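Local coordinates for 2-oxoglutarate-dependent dioxygenase tropC (Talaromyces stipitatus, PDB 6XJJ), which catalyses, as a non-haem iron and 2-oxoglutarate-dependent dioxygenase, an oxidative step in the biosynthesis of fungal tropolones, at residues Glu39-Val44 with Phe75-Gly80; Ile46-Ser51 with Asn60-Glu65; Met222-Tyr227 with Tyr312-Phe317; Phe246-Ile251 with Gly286-Arg291; Leu252-Gly257 with Ala280-Met285. All coordinates share one frame; numbering follows the deposited sequence.

In the fold
Contacts 3, 4 and 5 lie in the double-stranded beta-helix expected of an iron and 2-oxoglutarate-dependent dioxygenase; contacts 1 and 2 belong to the N-terminal part, whose strands extend its main sheet. The strand order of that sheet begins 43-45, 75-79, 281-285, 249-253, 311-318, 222-227. Contact 1 forms its outer edge; contact 5 pairs 281-285 with 249-253, contact 3 pairs 311-318 with 222-227, and contact 4 ties the start of 249-253 to helix 287-292. The centres of contacts 1 and 2 are about 13 Å apart. These two come first along the chain, whereas contact 3 encloses 4 and 5. Contacts 1 and 5, centres about 10 Å apart, join the N-terminal strands to the iron-binding region.

Contact 1: residues Glu39-Val44 with Phe75-Gly80; sequences EVIPTV and FFNLVG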
# COMPACT_ATOMS: atom_id res chain seq x y z
N GLU A 39 1.01 23.92 -1.53
CA GLU A 39 0.83 22.58 -2.09
C GLU A 39 0.24 21.62 -1.07
O GLU A 39 0.76 21.46 0.03
CB GLU A 39 2.16 22.00 -2.58
CG GLU A 39 2.82 22.76 -3.71
CD GLU A 39 1.92 22.91 -4.92
OE1 GLU A 39 1.14 21.97 -5.20
OE2 GLU A 39 1.99 23.95 -5.60
N VAL A 40 -0.84 20.94 -1.46
CA VAL A 40 -1.48 19.96 -0.60
C VAL A 40 -1.80 18.73 -1.44
O VAL A 40 -2.14 18.85 -2.63
CB VAL A 40 -2.76 20.53 0.05
CG1 VAL A 40 -3.89 20.67 -0.98
CG2 VAL A 40 -3.18 19.69 1.26
N ILE A 41 -1.70 17.56 -0.84
CA ILE A 41 -2.13 16.33 -1.52
C ILE A 41 -3.64 16.37 -1.73
O ILE A 41 -4.39 16.60 -0.76
CB ILE A 41 -1.72 15.10 -0.70
CG1 ILE A 41 -0.20 15.03 -0.57
CG2 ILE A 41 -2.27 13.83 -1.33
CD1 ILE A 41 0.56 14.85 -1.89
N PRO A 42 -4.14 16.17 -2.94
CA PRO A 42 -5.58 16.29 -3.18
C PRO A 42 -6.35 15.06 -2.73
O PRO A 42 -5.80 13.99 -2.48
CB PRO A 42 -5.67 16.46 -4.70
CG PRO A 42 -4.48 15.78 -5.23
CD PRO A 42 -3.39 15.93 -4.20
N THR A 43 -7.66 15.26 -2.62
CA THR A 43 -8.63 14.20 -2.35
C THR A 43 -9.49 13.99 -3.58
O THR A 43 -10.00 14.96 -4.15
CB THR A 43 -9.52 14.56 -1.16
OG1 THR A 43 -8.73 14.71 0.03
CG2 THR A 43 -10.58 13.48 -0.94
N VAL A 44 -9.67 12.73 -3.98
CA VAL A 44 -10.49 12.39 -5.14
C VAL A 44 -11.59 11.44 -4.70
O VAL A 44 -11.32 10.40 -4.07
CB VAL A 44 -9.66 11.75 -6.26
CG1 VAL A 44 -10.54 11.45 -7.46
CG2 VAL A 44 -8.52 12.66 -6.65
N PHE A 75 0.65 11.04 -5.51
CA PHE A 75 -0.25 10.63 -4.44
C PHE A 75 -1.60 11.32 -4.59
O PHE A 75 -1.69 12.42 -5.14
CB PHE A 75 0.20 10.98 -3.01
CG PHE A 75 1.35 10.17 -2.46
CD1 PHE A 75 2.36 9.65 -3.24
CD2 PHE A 75 1.27 9.77 -1.13
CE1 PHE A 75 3.38 8.88 -2.66
CE2 PHE A 75 2.25 9.00 -0.56
CZ PHE A 75 3.30 8.54 -1.32
N PHE A 76 -2.63 10.66 -4.07
CA PHE A 76 -3.84 11.31 -3.61
C PHE A 76 -4.45 10.54 -2.44
O PHE A 76 -4.10 9.39 -2.17
CB PHE A 76 -4.99 11.47 -4.62
CG PHE A 76 -5.26 10.28 -5.52
CD1 PHE A 76 -4.39 9.22 -5.67
CD2 PHE A 76 -6.58 10.07 -5.91
CE1 PHE A 76 -4.72 8.13 -6.46
CE2 PHE A 76 -6.93 8.95 -6.64
CZ PHE A 76 -6.00 7.97 -6.90
N ASN A 77 -5.40 11.20 -1.77
CA ASN A 77 -6.39 10.55 -0.91
C ASN A 77 -7.62 10.17 -1.72
O ASN A 77 -8.11 10.95 -2.54
CB ASN A 77 -6.81 11.47 0.24
CG ASN A 77 -5.79 11.51 1.35
OD1 ASN A 77 -5.73 10.60 2.18
ND2 ASN A 77 -5.00 12.56 1.39
N LEU A 78 -8.13 8.97 -1.46
CA LEU A 78 -9.25 8.40 -2.18
C LEU A 78 -10.43 8.23 -1.24
O LEU A 78 -10.29 7.62 -0.17
CB LEU A 78 -8.88 7.05 -2.79
CG LEU A 78 -9.89 6.37 -3.72
CD1 LEU A 78 -9.16 5.48 -4.71
CD2 LEU A 78 -10.92 5.55 -2.95
N VAL A 79 -11.59 8.74 -1.64
CA VAL A 79 -12.85 8.51 -0.93
C VAL A 79 -13.90 8.08 -1.94
O VAL A 79 -13.68 8.09 -3.15
CB VAL A 79 -13.33 9.74 -0.14
CG1 VAL A 79 -12.34 10.10 0.95
CG2 VAL A 79 -13.57 10.93 -1.08
N GLY A 80 -15.07 7.70 -1.42
CA GLY A 80 -16.16 7.20 -2.24
C GLY A 80 -16.01 5.74 -2.62
O GLY A 80 -16.70 5.28 -3.54
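I41, P42, T43 and V44 lie along F75 to V79 where a beta-alpha-beta crossover closes: strands 43-45 and 75-79 are parallel neighbours, joined by helical chain, at the edge of the main sheet of the double-stranded beta-helix. Pairing T43 with N77 and V44 with L78 sets the register, and the seam buries 427 Å² in all. Before the strand proper, I41 forms the first bump: its CG2 settles 3.7 Å from CA of F76, while its CD1 rests against the CB of F75. Next, the carbonyl O of P42 fills the notch beside CB of F76 and accepts a bond from the N of N77 at 2.9 Å. On the face carrying T43 and N77, OG1 of T43 lies over CB of N77, and the threonine methyl CG2 abuts V79 CG2 at 3.9 Å. The face of V44 is different. With CG1 anti to the backbone N (chi1 -178°), CG2 of V44 falls beside that N and comes to the edge of the F76 ring, near the ring plane; V66 of helix 56-72 touches both side chains. F75 leads the other way, meeting the iron ligand H302 edge to face. V44 itself straddles L78. Its N-H goes to N77 O, with V44 N 2.8 Å from that oxygen. On the far side, V44 O takes V79 N at 3.0 Å.

Contact 2: residues Ile46-Ser51 with Asn60-Glu65; sequences ISAWLS and NKVVEE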
# COMPACT_ATOMS: atom_id res chain seq x y z
N ILE A 46 -14.26 8.81 -5.85
CA ILE A 46 -14.54 7.93 -6.98
C ILE A 46 -15.99 7.44 -6.99
O ILE A 46 -16.32 6.58 -7.81
CB ILE A 46 -13.57 6.73 -6.99
CG1 ILE A 46 -13.77 5.85 -5.75
CG2 ILE A 46 -12.13 7.23 -7.04
CD1 ILE A 46 -13.07 4.49 -5.83
N SER A 47 -16.85 7.96 -6.12
CA SER A 47 -18.25 7.54 -6.07
C SER A 47 -18.84 7.37 -7.46
O SER A 47 -19.49 6.36 -7.76
CB SER A 47 -19.07 8.55 -5.27
OG SER A 47 -18.67 8.57 -3.91
N ALA A 48 -18.62 8.36 -8.33
CA ALA A 48 -19.26 8.34 -9.64
C ALA A 48 -18.80 7.15 -10.47
O ALA A 48 -19.60 6.51 -11.16
CB ALA A 48 -19.01 9.65 -10.37
N TRP A 49 -17.50 6.83 -10.41
CA TRP A 49 -16.98 5.78 -11.27
C TRP A 49 -17.53 4.41 -10.84
O TRP A 49 -17.77 3.55 -11.69
CB TRP A 49 -15.45 5.80 -11.25
CG TRP A 49 -14.79 5.18 -12.46
CD1 TRP A 49 -14.45 5.84 -13.62
CD2 TRP A 49 -14.40 3.82 -12.64
NE1 TRP A 49 -13.86 4.96 -14.51
CE2 TRP A 49 -13.82 3.72 -13.93
CE3 TRP A 49 -14.47 2.68 -11.84
CZ2 TRP A 49 -13.32 2.52 -14.43
CZ3 TRP A 49 -13.98 1.48 -12.34
CH2 TRP A 49 -13.41 1.41 -13.63
N LEU A 50 -17.74 4.22 -9.54
CA LEU A 50 -18.34 3.00 -9.02
C LEU A 50 -19.86 2.96 -9.14
O LEU A 50 -20.44 1.87 -9.07
CB LEU A 50 -17.97 2.82 -7.55
CG LEU A 50 -16.54 2.43 -7.18
CD1 LEU A 50 -16.35 2.49 -5.67
CD2 LEU A 50 -16.24 1.03 -7.72
N SER A 51 -20.52 4.10 -9.28
CA SER A 51 -21.96 4.13 -9.44
C SER A 51 -22.36 3.67 -10.84
O SER A 51 -21.69 3.98 -11.82
CB SER A 51 -22.50 5.54 -9.17
OG SER A 51 -23.90 5.61 -9.40
N ASN A 60 -16.04 10.83 -15.98
CA ASN A 60 -14.84 11.45 -16.54
C ASN A 60 -14.18 12.37 -15.52
O ASN A 60 -12.94 12.39 -15.41
CB ASN A 60 -15.19 12.24 -17.79
CG ASN A 60 -13.96 12.66 -18.57
OD1 ASN A 60 -13.00 11.89 -18.69
ND2 ASN A 60 -13.94 13.90 -19.04
N LYS A 61 -14.97 13.14 -14.78
CA LYS A 61 -14.40 14.01 -13.76
C LYS A 61 -13.54 13.22 -12.78
O LYS A 61 -12.52 13.74 -12.29
CB LYS A 61 -15.51 14.76 -13.03
CG LYS A 61 -15.01 15.75 -11.99
CD LYS A 61 -16.13 16.56 -11.37
CE LYS A 61 -15.59 17.48 -10.29
NZ LYS A 61 -16.64 18.35 -9.69
N VAL A 62 -13.91 11.97 -12.49
CA VAL A 62 -13.08 11.13 -11.63
C VAL A 62 -11.77 10.80 -12.33
O VAL A 62 -10.69 10.88 -11.72
CB VAL A 62 -13.86 9.87 -11.22
CG1 VAL A 62 -12.97 8.90 -10.47
CG2 VAL A 62 -15.04 10.24 -10.34
N VAL A 63 -11.82 10.44 -13.61
CA VAL A 63 -10.61 10.14 -14.36
C VAL A 63 -9.69 11.35 -14.40
O VAL A 63 -8.47 11.23 -14.27
CB VAL A 63 -10.98 9.66 -15.78
CG1 VAL A 63 -9.73 9.45 -16.63
CG2 VAL A 63 -11.76 8.38 -15.69
N GLU A 64 -10.26 12.55 -14.61
CA GLU A 64 -9.46 13.77 -14.62
C GLU A 64 -8.73 13.98 -13.30
O GLU A 64 -7.51 14.20 -13.28
CB GLU A 64 -10.34 14.98 -14.93
CG GLU A 64 -10.83 15.07 -16.37
CD GLU A 64 -9.70 15.18 -17.37
OE1 GLU A 64 -8.64 15.76 -17.03
OE2 GLU A 64 -9.87 14.74 -18.52
N GLU A 65 -9.46 13.95 -12.18
CA GLU A 65 -8.84 14.21 -10.89
C GLU A 65 -7.75 13.19 -10.56
O GLU A 65 -6.72 13.54 -9.98
CB GLU A 65 -9.92 14.25 -9.81
CG GLU A 65 -10.82 15.47 -9.91
CD GLU A 65 -11.99 15.43 -8.94
OE1 GLU A 65 -12.17 14.39 -8.27
OE2 GLU A 65 -12.74 16.42 -8.86
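The carbonyl O of I46, whose side chain meets V62 across the contact, is gripped by two backbone donors of the turn that follows: L50 N at 3.3 Å and, more weakly, W49 N. These bonds wind residues 47-50 into a short helix with I46 at its N-cap position. Both this helix and helix 56-72 belong to the N-terminal region typical of this dioxygenase family, in the connection between parallel strands 43-45 and 75-79, away from the iron site. V62 is the central knob. Its two methyls meet different residues of the short helix: CG1 stands 3.9 Å from CG2 of I46 and 4.0 Å from CB of W49, while CG2 reaches CB of A48, also at 4.0 Å. Since CG1 is anti to the backbone N (chi1 173°) and CG2 lies beside it, the isopropyl group spreads across all three residues. V63 adds a lighter touch, its CG2 coming within 4.2 Å of NE1 of W49, obliquely to the indole. The interface, 191 Å² in all, is made almost wholly by carbon atoms, with no hydrogen bond across it. K59 gives its amine to the carbonyls of A48 and S51, so the longer helix holds the end of the shorter. The W49 indole continues onto T191, R194 and I195 of helix 171-204, and the backbone of I46 bonds to V79 of strand 75-79.

Contact 3: residues Met222-Tyr227 with Tyr312-Phe317; sequences MRLLHY and YSVAFF
The rings of H226 and Y312 lie side by side, their planes 32° apart and their centroids 5.1 Å apart, too oblique for a stack. The Y312 hydroxyl sits over one face of the imidazole, offset toward its rim, while the carbonyl O of L225 lies in plane at the edge of the Y312 ring. The F316 ring takes CE of M222 at its edge, 3.5 Å from CD2, because the methionine chain bends at its last torsion (chi3 -65°); the sulfur meets CG1 of V314. On the face of the sheet that carries L225, S313 and A315, L225 CD1 packs on CB of A315, and one water joins OH of Y227 to OG of S313. Reciprocal backbone bonds pair R223 with A315 and, one of them weak, L225 with S313, as antiparallel neighbours in the double-stranded beta-helix. Y227 lies beside R311, predicted to bind 2-oxoglutarate, and F317 near the iron. H226 holds E140 through ND1 and R310 through NE2, consistent with a neutral imidazole protonated on ND1.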
# COMPACT_ATOMS: atom_id res chain seq x y z
N MET A 222 0.45 -7.31 1.28
CA MET A 222 -0.05 -6.35 2.25
C MET A 222 0.87 -6.41 3.46
O MET A 222 1.42 -7.47 3.77
CB MET A 222 -1.46 -6.67 2.68
CG MET A 222 -2.16 -5.60 3.56
SD MET A 222 -3.73 -6.09 4.25
CE MET A 222 -4.66 -6.27 2.79
N ARG A 223 1.01 -5.29 4.16
CA ARG A 223 1.78 -5.24 5.39
C ARG A 223 0.97 -4.59 6.50
O ARG A 223 0.35 -3.54 6.28
CB ARG A 223 3.11 -4.50 5.21
CG ARG A 223 4.01 -5.16 4.18
CD ARG A 223 5.47 -4.76 4.28
NE ARG A 223 6.26 -5.41 3.24
CZ ARG A 223 7.59 -5.41 3.21
NH1 ARG A 223 8.27 -4.85 4.20
NH2 ARG A 223 8.23 -6.02 2.23
N LEU A 224 0.97 -5.21 7.67
CA LEU A 224 0.46 -4.60 8.88
C LEU A 224 1.64 -3.92 9.58
O LEU A 224 2.68 -4.55 9.78
CB LEU A 224 -0.18 -5.63 9.81
CG LEU A 224 -1.30 -6.50 9.22
CD1 LEU A 224 -1.83 -7.46 10.29
CD2 LEU A 224 -2.42 -5.68 8.60
N LEU A 225 1.47 -2.65 9.92
CA LEU A 225 2.58 -1.80 10.32
C LEU A 225 2.36 -1.26 11.73
O LEU A 225 1.25 -0.84 12.08
CB LEU A 225 2.75 -0.65 9.33
CG LEU A 225 3.15 -1.07 7.91
CD1 LEU A 225 2.93 0.04 6.90
CD2 LEU A 225 4.60 -1.48 7.90
N HIS A 226 3.44 -1.28 12.52
CA HIS A 226 3.45 -0.72 13.87
C HIS A 226 4.64 0.21 14.02
O HIS A 226 5.77 -0.17 13.71
CB HIS A 226 3.53 -1.82 14.93
CG HIS A 226 3.60 -1.28 16.32
ND1 HIS A 226 4.18 -1.98 17.36
CD2 HIS A 226 3.16 -0.11 16.85
CE1 HIS A 226 4.10 -1.26 18.47
NE2 HIS A 226 3.49 -0.12 18.18
N TYR A 227 4.39 1.41 14.53
CA TYR A 227 5.42 2.42 14.78
C TYR A 227 5.40 2.74 16.27
O TYR A 227 4.51 3.47 16.74
CB TYR A 227 5.16 3.68 13.97
CG TYR A 227 5.13 3.48 12.47
CD1 TYR A 227 6.23 2.98 11.78
CD2 TYR A 227 3.97 3.74 11.75
CE1 TYR A 227 6.18 2.80 10.41
CE2 TYR A 227 3.91 3.55 10.39
CZ TYR A 227 5.02 3.08 9.72
OH TYR A 227 4.94 2.89 8.36
N TYR A 312 -0.46 3.01 13.81
CA TYR A 312 -0.68 1.82 13.00
C TYR A 312 -1.03 2.25 11.58
O TYR A 312 -1.53 3.35 11.35
CB TYR A 312 -1.81 0.98 13.59
CG TYR A 312 -1.49 0.39 14.94
CD1 TYR A 312 -0.44 -0.50 15.10
CD2 TYR A 312 -2.19 0.78 16.06
CE1 TYR A 312 -0.14 -1.04 16.34
CE2 TYR A 312 -1.90 0.26 17.31
CZ TYR A 312 -0.87 -0.64 17.44
OH TYR A 312 -0.57 -1.16 18.68
N SER A 313 -0.73 1.37 10.63
CA SER A 313 -1.19 1.57 9.27
C SER A 313 -1.19 0.22 8.56
O SER A 313 -0.50 -0.71 8.96
CB SER A 313 -0.32 2.59 8.53
OG SER A 313 1.03 2.16 8.44
N VAL A 314 -2.02 0.13 7.52
CA VAL A 314 -2.11 -1.07 6.69
C VAL A 314 -1.79 -0.66 5.26
O VAL A 314 -2.48 0.19 4.68
CB VAL A 314 -3.49 -1.73 6.79
CG1 VAL A 314 -3.57 -2.92 5.84
CG2 VAL A 314 -3.75 -2.18 8.21
N ALA A 315 -0.76 -1.27 4.70
CA ALA A 315 -0.27 -0.93 3.38
C ALA A 315 -0.47 -2.15 2.50
O ALA A 315 0.01 -3.24 2.83
CB ALA A 315 1.21 -0.53 3.42
N PHE A 316 -1.20 -1.98 1.41
CA PHE A 316 -1.38 -3.03 0.42
C PHE A 316 -0.83 -2.55 -0.90
O PHE A 316 -0.94 -1.36 -1.24
CB PHE A 316 -2.88 -3.51 0.46
CG PHE A 316 -3.41 -4.25 -0.78
CD1 PHE A 316 -2.90 -4.12 -2.06
CD2 PHE A 316 -4.16 -5.39 -0.53
CE1 PHE A 316 -3.38 -4.88 -3.11
CE2 PHE A 316 -4.60 -6.19 -1.57
CZ PHE A 316 -4.20 -5.94 -2.85
N PHE A 317 -0.17 -3.46 -1.62
CA PHE A 317 0.52 -3.09 -2.84
C PHE A 317 0.14 -4.06 -3.94
O PHE A 317 -0.17 -5.23 -3.69
CB PHE A 317 2.08 -3.07 -2.74
CG PHE A 317 2.62 -2.52 -1.44
CD1 PHE A 317 2.20 -3.00 -0.21
CD2 PHE A 317 3.41 -1.37 -1.45
CE1 PHE A 317 2.69 -2.48 0.97
CE2 PHE A 317 3.86 -0.82 -0.27
CZ PHE A 317 3.50 -1.37 0.94
O HOH W 1 2.90 4.19 6.66

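Contact 4: residues Phe246-Ile251 with Gly286-Arg291; sequences FGCVSI and GDTMHR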
# COMPACT_ATOMS: atom_id res chain seq x y z
N PHE A 246 8.29 0.07 -5.30
CA PHE A 246 8.76 -0.49 -6.56
C PHE A 246 7.60 -0.90 -7.48
O PHE A 246 7.76 -0.90 -8.70
CB PHE A 246 9.67 -1.69 -6.32
CG PHE A 246 10.43 -2.15 -7.55
CD1 PHE A 246 11.62 -1.54 -7.89
CD2 PHE A 246 9.95 -3.18 -8.36
CE1 PHE A 246 12.33 -1.94 -9.01
CE2 PHE A 246 10.66 -3.58 -9.48
CZ PHE A 246 11.85 -2.96 -9.81
N GLY A 247 6.45 -1.25 -6.91
CA GLY A 247 5.36 -1.85 -7.67
C GLY A 247 4.58 -0.91 -8.57
O GLY A 247 5.14 0.01 -9.19
N CYS A 248 3.27 -1.15 -8.66
CA CYS A 248 2.39 -0.36 -9.50
C CYS A 248 1.52 0.60 -8.69
O CYS A 248 1.62 1.82 -8.86
CB CYS A 248 1.50 -1.30 -10.34
SG CYS A 248 2.40 -2.38 -11.49
N VAL A 249 0.68 0.07 -7.80
CA VAL A 249 -0.24 0.87 -7.00
C VAL A 249 -0.10 0.45 -5.55
O VAL A 249 0.07 -0.74 -5.26
CB VAL A 249 -1.70 0.72 -7.49
CG1 VAL A 249 -2.66 1.54 -6.62
CG2 VAL A 249 -1.81 1.11 -8.96
N SER A 250 -0.13 1.42 -4.63
CA SER A 250 -0.14 1.14 -3.20
C SER A 250 -1.34 1.84 -2.59
O SER A 250 -1.69 2.96 -2.98
CB SER A 250 1.15 1.61 -2.52
OG SER A 250 2.29 0.96 -3.07
N ILE A 251 -1.97 1.18 -1.62
CA ILE A 251 -3.17 1.70 -0.96
C ILE A 251 -2.93 1.61 0.54
O ILE A 251 -2.76 0.50 1.08
CB ILE A 251 -4.44 0.91 -1.33
CG1 ILE A 251 -4.58 0.79 -2.85
CG2 ILE A 251 -5.65 1.64 -0.76
CD1 ILE A 251 -5.69 -0.14 -3.29
N GLY A 286 3.92 3.49 -8.06
CA GLY A 286 5.24 2.92 -7.87
C GLY A 286 6.11 3.05 -9.11
O GLY A 286 5.72 3.60 -10.14
N ASP A 287 7.32 2.50 -8.99
CA ASP A 287 8.31 2.63 -10.06
C ASP A 287 7.90 1.87 -11.31
O ASP A 287 8.12 2.34 -12.44
CB ASP A 287 9.67 2.14 -9.55
CG ASP A 287 10.22 3.01 -8.44
OD1 ASP A 287 9.76 4.16 -8.30
OD2 ASP A 287 11.10 2.53 -7.69
N THR A 288 7.32 0.68 -11.15
CA THR A 288 6.87 -0.08 -12.31
C THR A 288 5.82 0.69 -13.10
O THR A 288 5.84 0.70 -14.34
CB THR A 288 6.31 -1.43 -11.87
OG1 THR A 288 7.35 -2.18 -11.22
CG2 THR A 288 5.81 -2.23 -13.06
N MET A 289 4.88 1.35 -12.41
CA MET A 289 3.92 2.20 -13.10
C MET A 289 4.61 3.41 -13.72
O MET A 289 4.27 3.83 -14.83
CB MET A 289 2.81 2.64 -12.15
CG MET A 289 1.67 3.44 -12.81
SD MET A 289 0.68 2.46 -13.97
CE MET A 289 -0.18 1.39 -12.83
N HIS A 290 5.59 3.98 -13.00
CA HIS A 290 6.36 5.10 -13.54
C HIS A 290 6.96 4.74 -14.90
O HIS A 290 6.67 5.38 -15.91
CB HIS A 290 7.50 5.46 -12.58
CG HIS A 290 8.15 6.77 -12.90
ND1 HIS A 290 7.67 7.97 -12.41
CD2 HIS A 290 9.17 7.09 -13.73
CE1 HIS A 290 8.42 8.96 -12.87
NE2 HIS A 290 9.32 8.45 -13.68
N ARG A 291 7.82 3.71 -14.92
CA ARG A 291 8.48 3.31 -16.15
C ARG A 291 7.47 2.91 -17.21
O ARG A 291 7.66 3.16 -18.40
CB ARG A 291 9.42 2.14 -15.90
CG ARG A 291 10.64 2.40 -15.05
CD ARG A 291 11.57 1.22 -15.19
NE ARG A 291 10.87 -0.05 -14.95
CZ ARG A 291 10.65 -0.59 -13.75
NH1 ARG A 291 11.07 0.02 -12.65
NH2 ARG A 291 10.00 -1.74 -13.67
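T288 turns its OG1 beside its own backbone N (chi1 -61°), so hydroxyl and amide reach the same acceptor, the carbonyl O of F246, each at 2.9 Å. The amide comes from above the carbonyl plane, whereas the hydroxyl is tilted from it. M289, bent at chi2 (67°) and chi3 (71°), curls its CE back to 4.0 Å from CB of C248 and close to CG2 of V249. C248 SG meets the T288 methyl at 3.8 Å. The first turn of helix 287-292 thus faces the loop: G247 O takes weak bonds from T288 N and M289 N, and G286 N, at the N-cap position, donates to C248 O at 3.0 Å. The F246 ring lies obliquely near the carboxylate of D287, which bonds to T244 and S299. The loop follows the iron ligand D245, which is hydrogen-bonded by S250 OG. It leads through a classic bulge, C248 and V249 both facing L318, into strand 249-253, between strands 281-285 and 311-318 and against helix 171-204.

Contact 5: residues Leu252-Gly257 with Ala280-Met285; sequences LLQQKG and AFVINM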
# COMPACT_ATOMS: atom_id res chain seq x y z
N LEU A 252 -2.95 2.75 1.21
CA LEU A 252 -2.57 2.84 2.61
C LEU A 252 -3.78 3.25 3.44
O LEU A 252 -4.55 4.12 3.03
CB LEU A 252 -1.44 3.87 2.80
CG LEU A 252 -0.85 4.13 4.19
CD1 LEU A 252 0.03 2.98 4.64
CD2 LEU A 252 -0.10 5.46 4.20
N LEU A 253 -3.92 2.64 4.61
CA LEU A 253 -4.93 3.02 5.58
C LEU A 253 -4.23 3.59 6.81
O LEU A 253 -3.54 2.85 7.52
CB LEU A 253 -5.80 1.82 5.97
CG LEU A 253 -6.82 2.04 7.09
CD1 LEU A 253 -7.87 3.08 6.70
CD2 LEU A 253 -7.49 0.73 7.48
N GLN A 254 -4.41 4.88 7.06
CA GLN A 254 -3.80 5.49 8.23
C GLN A 254 -4.80 5.47 9.38
O GLN A 254 -5.98 5.13 9.21
CB GLN A 254 -3.36 6.92 7.95
CG GLN A 254 -2.66 7.13 6.66
CD GLN A 254 -2.09 8.50 6.61
OE1 GLN A 254 -2.02 9.17 7.64
NE2 GLN A 254 -1.93 9.03 5.41
N GLN A 255 -4.33 5.87 10.55
CA GLN A 255 -5.13 5.79 11.76
C GLN A 255 -5.55 7.20 12.17
O GLN A 255 -4.73 8.12 12.18
CB GLN A 255 -4.32 5.13 12.88
CG GLN A 255 -5.15 4.46 13.95
CD GLN A 255 -4.28 3.76 14.96
OE1 GLN A 255 -3.05 3.83 14.90
NE2 GLN A 255 -4.91 3.03 15.88
N LYS A 256 -6.84 7.37 12.49
CA LYS A 256 -7.35 8.65 12.95
C LYS A 256 -6.58 9.12 14.18
O LYS A 256 -6.52 8.42 15.20
CB LYS A 256 -8.84 8.53 13.25
CG LYS A 256 -9.49 9.73 13.96
CD LYS A 256 -11.02 9.59 13.95
CE LYS A 256 -11.70 10.44 15.02
NZ LYS A 256 -11.37 11.88 14.96
N GLY A 257 -5.99 10.31 14.08
CA GLY A 257 -5.24 10.91 15.16
C GLY A 257 -3.74 10.76 15.09
O GLY A 257 -3.07 11.03 16.09
N ALA A 280 -10.81 7.57 4.10
CA ALA A 280 -9.98 7.68 2.92
C ALA A 280 -8.91 6.60 2.95
O ALA A 280 -8.59 6.03 3.99
CB ALA A 280 -9.33 9.06 2.81
N PHE A 281 -8.40 6.30 1.76
CA PHE A 281 -7.16 5.57 1.61
C PHE A 281 -6.16 6.45 0.87
O PHE A 281 -6.54 7.26 0.01
CB PHE A 281 -7.38 4.27 0.83
CG PHE A 281 -8.34 3.32 1.50
CD1 PHE A 281 -7.89 2.43 2.46
CD2 PHE A 281 -9.68 3.34 1.17
CE1 PHE A 281 -8.77 1.56 3.08
CE2 PHE A 281 -10.57 2.47 1.78
CZ PHE A 281 -10.11 1.58 2.74
N VAL A 282 -4.87 6.29 1.20
CA VAL A 282 -3.81 6.99 0.49
C VAL A 282 -3.35 6.12 -0.66
O VAL A 282 -3.01 4.94 -0.47
CB VAL A 282 -2.62 7.33 1.41
CG1 VAL A 282 -1.49 7.97 0.61
CG2 VAL A 282 -3.04 8.25 2.51
N ILE A 283 -3.34 6.69 -1.86
CA ILE A 283 -3.00 5.99 -3.08
C ILE A 283 -1.75 6.64 -3.65
O ILE A 283 -1.70 7.87 -3.76
CB ILE A 283 -4.14 6.06 -4.10
CG1 ILE A 283 -5.48 5.61 -3.49
CG2 ILE A 283 -3.80 5.25 -5.35
CD1 ILE A 283 -5.49 4.21 -2.98
N ASN A 284 -0.76 5.83 -4.00
CA ASN A 284 0.39 6.35 -4.72
C ASN A 284 0.85 5.35 -5.78
O ASN A 284 0.59 4.15 -5.70
CB ASN A 284 1.57 6.63 -3.81
CG ASN A 284 2.03 5.42 -3.08
OD1 ASN A 284 1.21 4.63 -2.63
ND2 ASN A 284 3.33 5.17 -3.11
N MET A 285 1.58 5.89 -6.75
CA MET A 285 2.13 5.12 -7.84
C MET A 285 3.54 4.64 -7.49
O MET A 285 4.27 5.28 -6.73
CB MET A 285 2.18 5.98 -9.10
CG MET A 285 0.85 6.63 -9.48
SD MET A 285 -0.45 5.49 -10.02
CE MET A 285 -1.36 5.20 -8.50
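L252 and V282 stand side by side, pointing the same way from one face of the sheet, as a hydrogen-bonded antiparallel pair between strands 249-253 and 281-285 of the double-stranded beta-helix. CB of L252 and CB of V282 are 3.9 Å apart. The leucine CD2 leans toward the valine as well. Farther along, Q254 swings obliquely toward V282, bringing NE2 against CG2, while its OE1 makes a weak bond to R311, predicted to bind 2-oxoglutarate. L253 and F281 meet differently, crossing at a slant. With CG anti to its backbone N (chi1 174°), L253 brings CD1 obliquely to CE1 of the F281 ring, 4.0 Å away; the edge of that ring meets the L252 carbonyl O near the ring plane. Y181 of helix 171-204 touches both L253 and F281. The L252 side chain is about 7 Å, nearest atoms, from the bound iron. Two backbone bonds close the pair: L252 N to V282 O is 2.8 Å, and V282 N to L252 O is 2.9 Å.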